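R.Pab1 family restriction endonuclease (Campylobacter coli, PDB 7CFA) acts as a restriction DNA glycosylase, probably excising bases from a specific DNA sequence so that the abasic sites left behind can be cut. Local coordinates at residues 8-13 with 80-85; 18-23 with 75-80; 170-175 with 199-204. The protein carries 2 engineered substitutions. All blocks are in the same frame, centred on the assembly; numbering follows the deposited sequence.

Interaction 1 of 3, residues 8-13 with 80-85; sequences IDYELP and SDIIFQ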
loop_
_atom_site.group_PDB
_atom_site.type_symbol
_atom_site.label_atom_id
_atom_site.label_comp_id
_atom_site.label_asym_id
_atom_site.label_seq_id
_atom_site.Cartn_x
_atom_site.Cartn_y
_atom_site.Cartn_z
ATOM N N ILE A 8 -2.748 32.387 7.045
ATOM C CA ILE A 8 -1.936 31.363 7.688
ATOM C C ILE A 8 -0.915 30.889 6.665
ATOM O O ILE A 8 -1.285 30.335 5.623
ATOM C CB ILE A 8 -2.778 30.188 8.204
ATOM C CG1 ILE A 8 -3.713 30.641 9.327
ATOM C CG2 ILE A 8 -1.878 29.055 8.679
ATOM C CD1 ILE A 8 -4.546 29.519 9.918
ATOM N N ASP A 9 0.366 31.116 6.950
ATOM C CA ASP A 9 1.454 30.568 6.140
ATOM C C ASP A 9 1.792 29.198 6.714
ATOM O O ASP A 9 2.668 29.057 7.569
ATOM C CB ASP A 9 2.660 31.500 6.142
ATOM C CG ASP A 9 2.379 32.825 5.458
ATOM O OD1 ASP A 9 1.685 32.832 4.419
ATOM O OD2 ASP A 9 2.858 33.863 5.961
ATOM N N TYR A 10 1.085 28.174 6.240
ATOM C CA TYR A 10 1.199 26.841 6.818
ATOM C C TYR A 10 2.530 26.206 6.430
ATOM O O TYR A 10 2.793 25.970 5.246
ATOM C CB TYR A 10 0.036 25.965 6.363
ATOM C CG TYR A 10 -0.284 24.850 7.329
ATOM C CD1 TYR A 10 0.473 23.684 7.352
ATOM C CD2 TYR A 10 -1.340 24.964 8.223
ATOM C CE1 TYR A 10 0.185 22.665 8.238
ATOM C CE2 TYR A 10 -1.635 23.950 9.111
ATOM C CZ TYR A 10 -0.871 22.805 9.115
ATOM O OH TYR A 10 -1.166 21.795 9.999
ATOM N N GLU A 11 3.359 25.918 7.431
ATOM C CA GLU A 11 4.676 25.342 7.196
ATOM C C GLU A 11 4.559 23.861 6.855
ATOM O O GLU A 11 3.921 23.094 7.584
ATOM C CB GLU A 11 5.562 25.537 8.425
ATOM C CG GLU A 11 6.903 24.831 8.350
ATOM C CD GLU A 11 7.802 25.176 9.520
ATOM O OE1 GLU A 11 8.113 26.372 9.699
ATOM O OE2 GLU A 11 8.186 24.254 10.269
ATOM N N LEU A 12 5.184 23.462 5.749
ATOM C CA LEU A 12 5.138 22.082 5.272
ATOM C C LEU A 12 6.558 21.578 5.069
ATOM O O LEU A 12 7.307 22.150 4.252
ATOM C CB LEU A 12 4.340 21.983 3.970
ATOM C CG LEU A 12 2.870 22.385 4.058
ATOM C CD1 LEU A 12 2.251 22.404 2.674
ATOM C CD2 LEU A 12 2.118 21.434 4.973
ATOM N N PRO A 13 6.978 20.524 5.774
ATOM C CA PRO A 13 8.315 19.954 5.537
ATOM C C PRO A 13 8.379 19.308 4.162
ATOM O O PRO A 13 7.616 18.387 3.860
ATOM C CB PRO A 13 8.465 18.919 6.660
ATOM C CG PRO A 13 7.426 19.297 7.683
ATOM C CD PRO A 13 6.290 19.867 6.894
ATOM N N SER A 80 -9.174 21.170 10.736
ATOM C CA SER A 80 -10.154 21.788 11.624
ATOM C C SER A 80 -9.564 22.974 12.373
ATOM O O SER A 80 -10.287 23.926 12.687
ATOM C CB SER A 80 -10.704 20.758 12.607
ATOM O OG SER A 80 -9.701 20.327 13.510
ATOM N N ASP A 81 -8.264 22.936 12.672
ATOM C CA ASP A 81 -7.625 24.093 13.288
ATOM C C ASP A 81 -7.549 25.267 12.323
ATOM O O ASP A 81 -7.657 26.423 12.747
ATOM C CB ASP A 81 -6.230 23.726 13.789
ATOM C CG ASP A 81 -5.539 24.885 14.476
ATOM O OD1 ASP A 81 -6.113 25.422 15.447
ATOM O OD2 ASP A 81 -4.426 25.258 14.051
ATOM N N ILE A 82 -7.360 24.994 11.030
ATOM C CA ILE A 82 -7.378 26.062 10.033
ATOM C C ILE A 82 -8.760 26.697 9.970
ATOM O O ILE A 82 -8.901 27.925 9.975
ATOM C CB ILE A 82 -6.942 25.521 8.660
ATOM C CG1 ILE A 82 -5.460 25.144 8.680
ATOM C CG2 ILE A 82 -7.220 26.543 7.568
ATOM C CD1 ILE A 82 -5.045 24.240 7.536
ATOM N N ILE A 83 -9.803 25.865 9.922
ATOM C CA ILE A 83 -11.165 26.380 9.862
ATOM C C ILE A 83 -11.522 27.120 11.143
ATOM O O ILE A 83 -12.234 28.131 11.105
ATOM C CB ILE A 83 -12.142 25.227 9.566
ATOM C CG1 ILE A 83 -11.863 24.655 8.173
ATOM C CG2 ILE A 83 -13.589 25.689 9.680
ATOM C CD1 ILE A 83 -12.741 23.486 7.797
ATOM N N PHE A 84 -11.021 26.653 12.290
ATOM C CA PHE A 84 -11.307 27.322 13.554
ATOM C C PHE A 84 -10.732 28.733 13.576
ATOM O O PHE A 84 -11.399 29.680 14.007
ATOM C CB PHE A 84 -10.754 26.498 14.717
ATOM C CG PHE A 84 -10.866 27.182 16.052
ATOM C CD1 PHE A 84 -12.044 27.125 16.777
ATOM C CD2 PHE A 84 -9.790 27.877 16.583
ATOM C CE1 PHE A 84 -12.149 27.751 18.007
ATOM C CE2 PHE A 84 -9.890 28.506 17.810
ATOM C CZ PHE A 84 -11.071 28.444 18.523
ATOM N N GLN A 85 -9.486 28.890 13.121
ATOM C CA GLN A 85 -8.842 30.200 13.176
ATOM C C GLN A 85 -9.505 31.188 12.224
ATOM O O GLN A 85 -9.659 32.369 12.556
ATOM C CB GLN A 85 -7.350 30.071 12.866
ATOM C CG GLN A 85 -6.564 29.279 13.899
ATOM C CD GLN A 85 -5.069 29.304 13.640
ATOM O OE1 GLN A 85 -4.491 30.355 13.360
ATOM N NE2 GLN A 85 -4.434 28.141 13.730
#

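Interaction 2 of 3, residues 18-23 with 75-80; sequences AGKIRI and KLYELS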
loop_
_atom_site.group_PDB
_atom_site.type_symbol
_atom_site.label_atom_id
_atom_site.label_comp_id
_atom_site.label_asym_id
_atom_site.label_seq_id
_atom_site.Cartn_x
_atom_site.Cartn_y
_atom_site.Cartn_z
ATOM N N ALA A 18 8.660 9.093 4.589
ATOM C CA ALA A 18 7.980 8.346 5.644
ATOM C C ALA A 18 7.196 9.291 6.549
ATOM O O ALA A 18 7.262 9.222 7.780
ATOM C CB ALA A 18 8.966 7.497 6.448
ATOM N N GLY A 19 6.451 10.192 5.918
ATOM C CA GLY A 19 5.627 11.133 6.640
ATOM C C GLY A 19 4.370 11.511 5.885
ATOM O O GLY A 19 4.055 10.926 4.842
ATOM N N LYS A 20 3.653 12.505 6.409
ATOM C CA LYS A 20 2.392 12.949 5.831
ATOM C C LYS A 20 2.576 13.796 4.578
ATOM O O LYS A 20 1.623 13.947 3.808
ATOM C CB LYS A 20 1.600 13.745 6.874
ATOM C CG LYS A 20 1.149 12.928 8.074
ATOM C CD LYS A 20 0.915 13.815 9.292
ATOM C CE LYS A 20 -0.138 14.880 9.019
ATOM N NZ LYS A 20 -1.497 14.300 8.823
ATOM N N ILE A 21 3.764 14.355 4.362
ATOM C CA ILE A 21 4.049 15.200 3.208
ATOM C C ILE A 21 4.956 14.434 2.258
ATOM O O ILE A 21 6.022 13.951 2.660
ATOM C CB ILE A 21 4.702 16.530 3.622
ATOM C CG1 ILE A 21 3.854 17.248 4.674
ATOM C CG2 ILE A 21 4.894 17.416 2.401
ATOM C CD1 ILE A 21 2.538 17.758 4.146
ATOM N N ARG A 22 4.538 14.329 0.999
ATOM C CA ARG A 22 5.350 13.711 -0.036
ATOM C C ARG A 22 5.310 14.577 -1.287
ATOM O O ARG A 22 4.332 15.284 -1.542
ATOM C CB ARG A 22 4.876 12.285 -0.358
ATOM C CG ARG A 22 4.983 11.314 0.813
ATOM C CD ARG A 22 4.736 9.870 0.385
ATOM N NE ARG A 22 3.390 9.663 -0.144
ATOM C CZ ARG A 22 2.882 8.472 -0.443
ATOM N NH1 ARG A 22 3.606 7.374 -0.263
ATOM N NH2 ARG A 22 1.647 8.374 -0.919
ATOM N N ILE A 23 6.388 14.518 -2.064
ATOM C CA ILE A 23 6.514 15.266 -3.310
ATOM C C ILE A 23 6.465 14.276 -4.464
ATOM O O ILE A 23 7.220 13.296 -4.483
ATOM C CB ILE A 23 7.812 16.091 -3.348
ATOM C CG1 ILE A 23 7.910 16.994 -2.117
ATOM C CG2 ILE A 23 7.876 16.920 -4.623
ATOM C CD1 ILE A 23 6.788 18.003 -2.012
ATOM N N LYS A 75 -8.931 16.635 19.799
ATOM C CA LYS A 75 -8.786 18.079 19.704
ATOM C C LYS A 75 -8.565 18.462 18.248
ATOM O O LYS A 75 -8.248 17.620 17.404
ATOM C CB LYS A 75 -7.633 18.596 20.574
ATOM C CG LYS A 75 -6.261 18.081 20.174
ATOM C CD LYS A 75 -5.187 18.661 21.079
ATOM C CE LYS A 75 -3.809 18.160 20.693
ATOM N NZ LYS A 75 -2.747 18.773 21.535
ATOM N N LEU A 76 -8.739 19.750 17.964
ATOM C CA LEU A 76 -8.593 20.238 16.602
ATOM C C LEU A 76 -7.153 20.084 16.129
ATOM O O LEU A 76 -6.204 20.136 16.917
ATOM C CB LEU A 76 -9.025 21.701 16.505
ATOM C CG LEU A 76 -10.466 22.010 16.914
ATOM C CD1 LEU A 76 -10.797 23.467 16.640
ATOM C CD2 LEU A 76 -11.446 21.089 16.203
ATOM N N TYR A 77 -6.998 19.893 14.820
ATOM C CA TYR A 77 -5.690 19.615 14.240
ATOM C C TYR A 77 -5.759 19.836 12.736
ATOM O O TYR A 77 -6.711 19.392 12.086
ATOM C CB TYR A 77 -5.253 18.180 14.563
ATOM C CG TYR A 77 -3.906 17.780 14.005
ATOM C CD1 TYR A 77 -2.744 18.429 14.401
ATOM C CD2 TYR A 77 -3.795 16.730 13.103
ATOM C CE1 TYR A 77 -1.511 18.057 13.896
ATOM C CE2 TYR A 77 -2.569 16.349 12.594
ATOM C CZ TYR A 77 -1.429 17.014 12.993
ATOM O OH TYR A 77 -0.206 16.636 12.487
ATOM N N GLU A 78 -4.755 20.527 12.198
ATOM C CA GLU A 78 -4.619 20.762 10.765
ATOM C C GLU A 78 -5.875 21.372 10.154
ATOM O O GLU A 78 -6.126 22.568 10.322
ATOM C CB GLU A 78 -4.247 19.459 10.050
ATOM C CG GLU A 78 -2.822 19.022 10.340
ATOM C CD GLU A 78 -2.351 17.894 9.446
ATOM O OE1 GLU A 78 -3.187 17.062 9.034
ATOM O OE2 GLU A 78 -1.138 17.845 9.153
ATOM N N LEU A 79 -6.668 20.559 9.451
ATOM C CA LEU A 79 -7.811 21.085 8.708
ATOM C C LEU A 79 -8.793 21.805 9.625
ATOM O O LEU A 79 -9.211 22.935 9.340
ATOM C CB LEU A 79 -8.513 19.954 7.955
ATOM C CG LEU A 79 -9.793 20.347 7.214
ATOM C CD1 LEU A 79 -9.506 21.417 6.171
ATOM C CD2 LEU A 79 -10.442 19.130 6.575
ATOM N N SER A 80 -9.174 21.170 10.736
ATOM C CA SER A 80 -10.154 21.788 11.624
ATOM C C SER A 80 -9.564 22.974 12.373
ATOM O O SER A 80 -10.287 23.926 12.687
ATOM C CB SER A 80 -10.704 20.758 12.607
ATOM O OG SER A 80 -9.701 20.327 13.510
#

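Interaction 3 of 3, residues 170-175 with 199-204; sequences LYFCFP and GYLEIS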
loop_
_atom_site.group_PDB
_atom_site.type_symbol
_atom_site.label_atom_id
_atom_site.label_comp_id
_atom_site.label_asym_id
_atom_site.label_seq_id
_atom_site.Cartn_x
_atom_site.Cartn_y
_atom_site.Cartn_z
ATOM N N LEU A 170 -7.674 10.340 2.583
ATOM C CA LEU A 170 -7.757 11.579 1.822
ATOM C C LEU A 170 -6.381 12.223 1.736
ATOM O O LEU A 170 -5.678 12.342 2.744
ATOM C CB LEU A 170 -8.760 12.539 2.466
ATOM C CG LEU A 170 -9.167 13.795 1.688
ATOM C CD1 LEU A 170 -10.609 14.160 2.000
ATOM C CD2 LEU A 170 -8.250 14.967 2.010
ATOM N N TYR A 171 -6.002 12.634 0.529
ATOM C CA TYR A 171 -4.745 13.323 0.285
ATOM C C TYR A 171 -5.040 14.683 -0.327
ATOM O O TYR A 171 -5.855 14.788 -1.248
ATOM C CB TYR A 171 -3.833 12.506 -0.634
ATOM C CG TYR A 171 -3.368 11.205 -0.021
ATOM C CD1 TYR A 171 -4.142 10.054 -0.115
ATOM C CD2 TYR A 171 -2.160 11.129 0.660
ATOM C CE1 TYR A 171 -3.724 8.864 0.448
ATOM C CE2 TYR A 171 -1.730 9.941 1.226
ATOM C CZ TYR A 171 -2.517 8.812 1.117
ATOM O OH TYR A 171 -2.098 7.628 1.677
ATOM N N PHE A 172 -4.388 15.716 0.194
ATOM C CA PHE A 172 -4.550 17.082 -0.285
ATOM C C PHE A 172 -3.348 17.430 -1.154
ATOM O O PHE A 172 -2.203 17.336 -0.700
ATOM C CB PHE A 172 -4.684 18.044 0.896
ATOM C CG PHE A 172 -4.945 19.467 0.503
ATOM C CD1 PHE A 172 -5.837 19.771 -0.513
ATOM C CD2 PHE A 172 -4.312 20.505 1.168
ATOM C CE1 PHE A 172 -6.083 21.086 -0.865
ATOM C CE2 PHE A 172 -4.555 21.818 0.822
ATOM C CZ PHE A 172 -5.441 22.110 -0.195
ATOM N N CYS A 173 -3.605 17.819 -2.402
ATOM C CA CYS A 173 -2.549 17.992 -3.388
ATOM C C CYS A 173 -2.615 19.368 -4.036
ATOM O O CYS A 173 -3.698 19.923 -4.252
ATOM C CB CYS A 173 -2.626 16.910 -4.472
ATOM S SG CYS A 173 -2.612 15.219 -3.830
ATOM N N PHE A 174 -1.442 19.901 -4.359
ATOM C CA PHE A 174 -1.301 21.201 -5.003
ATOM C C PHE A 174 0.140 21.339 -5.495
ATOM O O PHE A 174 1.046 20.700 -4.949
ATOM C CB PHE A 174 -1.657 22.346 -4.043
ATOM C CG PHE A 174 -0.949 22.272 -2.724
ATOM C CD1 PHE A 174 0.300 22.851 -2.558
ATOM C CD2 PHE A 174 -1.533 21.627 -1.648
ATOM C CE1 PHE A 174 0.952 22.781 -1.343
ATOM C CE2 PHE A 174 -0.885 21.556 -0.431
ATOM C CZ PHE A 174 0.358 22.133 -0.279
ATOM N N PRO A 175 0.370 22.166 -6.518
ATOM C CA PRO A 175 1.722 22.293 -7.075
ATOM C C PRO A 175 2.709 22.871 -6.070
ATOM O O PRO A 175 2.356 23.678 -5.207
ATOM C CB PRO A 175 1.527 23.241 -8.265
ATOM C CG PRO A 175 0.079 23.142 -8.603
ATOM C CD PRO A 175 -0.621 22.923 -7.302
ATOM N N GLY A 199 8.241 24.569 2.967
ATOM C CA GLY A 199 7.331 25.266 2.082
ATOM C C GLY A 199 6.177 25.841 2.880
ATOM O O GLY A 199 5.751 25.269 3.880
ATOM N N TYR A 200 5.672 26.987 2.432
ATOM C CA TYR A 200 4.625 27.708 3.148
ATOM C C TYR A 200 3.427 27.906 2.229
ATOM O O TYR A 200 3.495 28.675 1.263
ATOM C CB TYR A 200 5.149 29.040 3.679
ATOM C CG TYR A 200 6.208 28.855 4.739
ATOM C CD1 TYR A 200 7.550 28.776 4.397
ATOM C CD2 TYR A 200 5.863 28.731 6.078
ATOM C CE1 TYR A 200 8.522 28.594 5.360
ATOM C CE2 TYR A 200 6.829 28.550 7.050
ATOM C CZ TYR A 200 8.156 28.481 6.685
ATOM O OH TYR A 200 9.121 28.299 7.649
ATOM N N LEU A 201 2.338 27.208 2.533
ATOM C CA LEU A 201 1.085 27.352 1.806
ATOM C C LEU A 201 0.305 28.516 2.402
ATOM O O LEU A 201 -0.085 28.475 3.574
ATOM C CB LEU A 201 0.266 26.065 1.871
ATOM C CG LEU A 201 -1.124 26.098 1.227
ATOM C CD1 LEU A 201 -1.023 26.292 -0.279
ATOM C CD2 LEU A 201 -1.904 24.834 1.560
ATOM N N GLU A 202 0.086 29.552 1.599
ATOM C CA GLU A 202 -0.636 30.736 2.050
ATOM C C GLU A 202 -2.131 30.441 2.033
ATOM O O GLU A 202 -2.708 30.172 0.975
ATOM C CB GLU A 202 -0.300 31.934 1.169
ATOM C CG GLU A 202 -1.055 33.197 1.541
ATOM C CD GLU A 202 -0.624 34.392 0.718
ATOM O OE1 GLU A 202 0.555 34.439 0.306
ATOM O OE2 GLU A 202 -1.467 35.281 0.478
ATOM N N ILE A 203 -2.755 30.489 3.206
ATOM C CA ILE A 203 -4.192 30.302 3.358
ATOM C C ILE A 203 -4.794 31.639 3.762
ATOM O O ILE A 203 -4.357 32.248 4.745
ATOM C CB ILE A 203 -4.513 29.220 4.402
ATOM C CG1 ILE A 203 -3.743 27.935 4.090
ATOM C CG2 ILE A 203 -6.011 28.957 4.451
ATOM C CD1 ILE A 203 -3.862 26.880 5.169
ATOM N N SER A 204 -5.788 32.098 3.007
ATOM C CA SER A 204 -6.404 33.390 3.275
ATOM C C SER A 204 -7.860 33.337 2.829
ATOM O O SER A 204 -8.379 32.278 2.464
ATOM C CB SER A 204 -5.638 34.516 2.569
ATOM O OG SER A 204 -5.820 34.450 1.166
#

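Interaction 1 of 3, residues 8-13 with 80-85
Ile8 opens the strand with its CD1 methyl laid over the flat of the Gln85 amide, at the place where a two-stranded antiparallel ribbon (8-13 paired with 198-203) meets helix 79-88. Strand and helix run almost antiparallel, with their short axes 165° apart and 11.3 Å away from each other at closest approach, so side chains have to bridge the interval. Ile8 does so with its longer branch: CG1 is anti to the carbonyl carbon and chi2 is extended at -178°, which carries CD1 out to the helix. There CD1 lies 3.5 Å from Gln85 OE1 and 3.8 Å from Gln85 CD, and the two side chains cross at about a right angle. Gln85 NE2 donates to Asp81 OD2, one helical turn earlier, at 2.9 Å; the acceptor lies practically in the amide plane, whereas the amide reaches the carboxylate from above. The bent bond ties down one end of the amide and should limit its rotation beneath the methyl group. Two residues along the strand, Tyr10 faces the same helix, while its ring also meets that of Trp51. Ile82 reaches it with its end, crossing the tyrosine at about a right angle. The same isoleucine touches Ile203 on the partner strand and Ile208 and Phe211 of helix 208-219, so it belongs to a shared apolar layer between ribbon and helices. The Tyr10–Ile82 contact itself is purely apolar and oblique to the ring, Ile82 CD1 sitting 3.8 Å from both Tyr10 CD2 and Tyr10 CE2.

Interaction 2 of 3, residues 18-23 with 75-80
The Tyr77 ring carries the CG methylene of its neighbour Glu78 over the centre of one face, 3.5 Å above the plane, and its OH lies 3.9 Å from Lys20 CE. The ammonium end of Lys20 is oblique to this ring. The second flat group, the Glu78 carboxylate, has both CE and NZ of Lys20 set against it, the two side chains approaching from opposite directions. Lys20 NZ gives a hydrogen bond, part of a salt bridge, to Glu78 OE1 at 3.2 Å, arriving on the syn side but 31° out of the carboxylate plane. The lysine gets there by bending twice near its end, at chi3 and chi4, which brings CE as well as NZ up to the acid: CE is 3.1 Å from Glu78 OE2.

This pair is not isolated. Lys20 NZ also donates to Gln52 O, while Glu78 OE1 accepts from Gly54 N and OE2 from Trp51 NE1, so both carboxylate oxygens of the buried acid are satisfied, which should fix its orientation. On the 75-80 side the turn is held by Tyr77 N, which donates to Ser80 OG at 3.0 Å in a nearly straight bond.

Glu78 occupies the N-cap position of helix 79-88, but its side chain is directed to the lysine and to the segment around residues 51-54. The arrangement is thus a salt bridge to a buried glutamate at a helix start, joining that helix to the residue just before strand 21-27 of the large antiparallel sheet, which probably corresponds to the half-pipe of the R.PabI family.

Interaction 3 of 3, residues 170-175 with 199-204
Leu201 pushes its two methyl groups against a pair of phenylalanines, Phe172 and Phe174, which project from the same side of their strand. CD1 sits over one face of the Phe174 ring, 4.2 Å above the plane and offset toward the rim. CD2 reaches farther round: it is 4.0 Å from both CE2 and CZ of Phe174, and it also stands at the edge of Phe172, 4.1 Å from CE2 and near the plane of that ring. One methyl therefore fits the angle between the two aromatic groups. Phe174 holds its ring between the backbone N and the carbonyl carbon (chi1 51°), a rotamer that turns it beside Phe172 as well as toward Leu201; its CD2 lies over a Phe172 face, 3.9 Å above the plane.

The contact joins two separate sheets. Strand 166-175 is in the interior of the seven-stranded antiparallel sheet, which probably corresponds to the half-pipe of the R.PabI family, whereas 199-203 belongs to the small ribbon packed against it. Further out, backbone hydrogen bonds to strand 47-51 hold the backbone that carries the two rings, from Phe172 to Trp51 and from Phe174 to Val49. On the ribbon side, Leu201 is paired through its backbone with Tyr10. Helix 208-219 also packs on Phe172, with Phe211 meeting its ring at about 65° and Met214 touching it.

From the N terminus, strand 8-13 meets helix 79-88 in interaction 1, closing a loop of 66 residues. Interaction 2 is nested within that loop: 18-23, reached soon after strand 8-13, meets the turn that leads into the same helix, and the segments 75-80 and 80-85 share Ser80. Tyr10 OH against Glu78 CG and Leu12 CD2 against Ile21 CD1 bring the two together. Interaction 3 follows in series and closes a much shorter loop, from 170-175 to 199-204. It adjoins interaction 1 because strands 8-13 and 198-203 pair, so the ribbon lies between helix 79-88 and the large sheet, which strands 21-27 and 166-175 share.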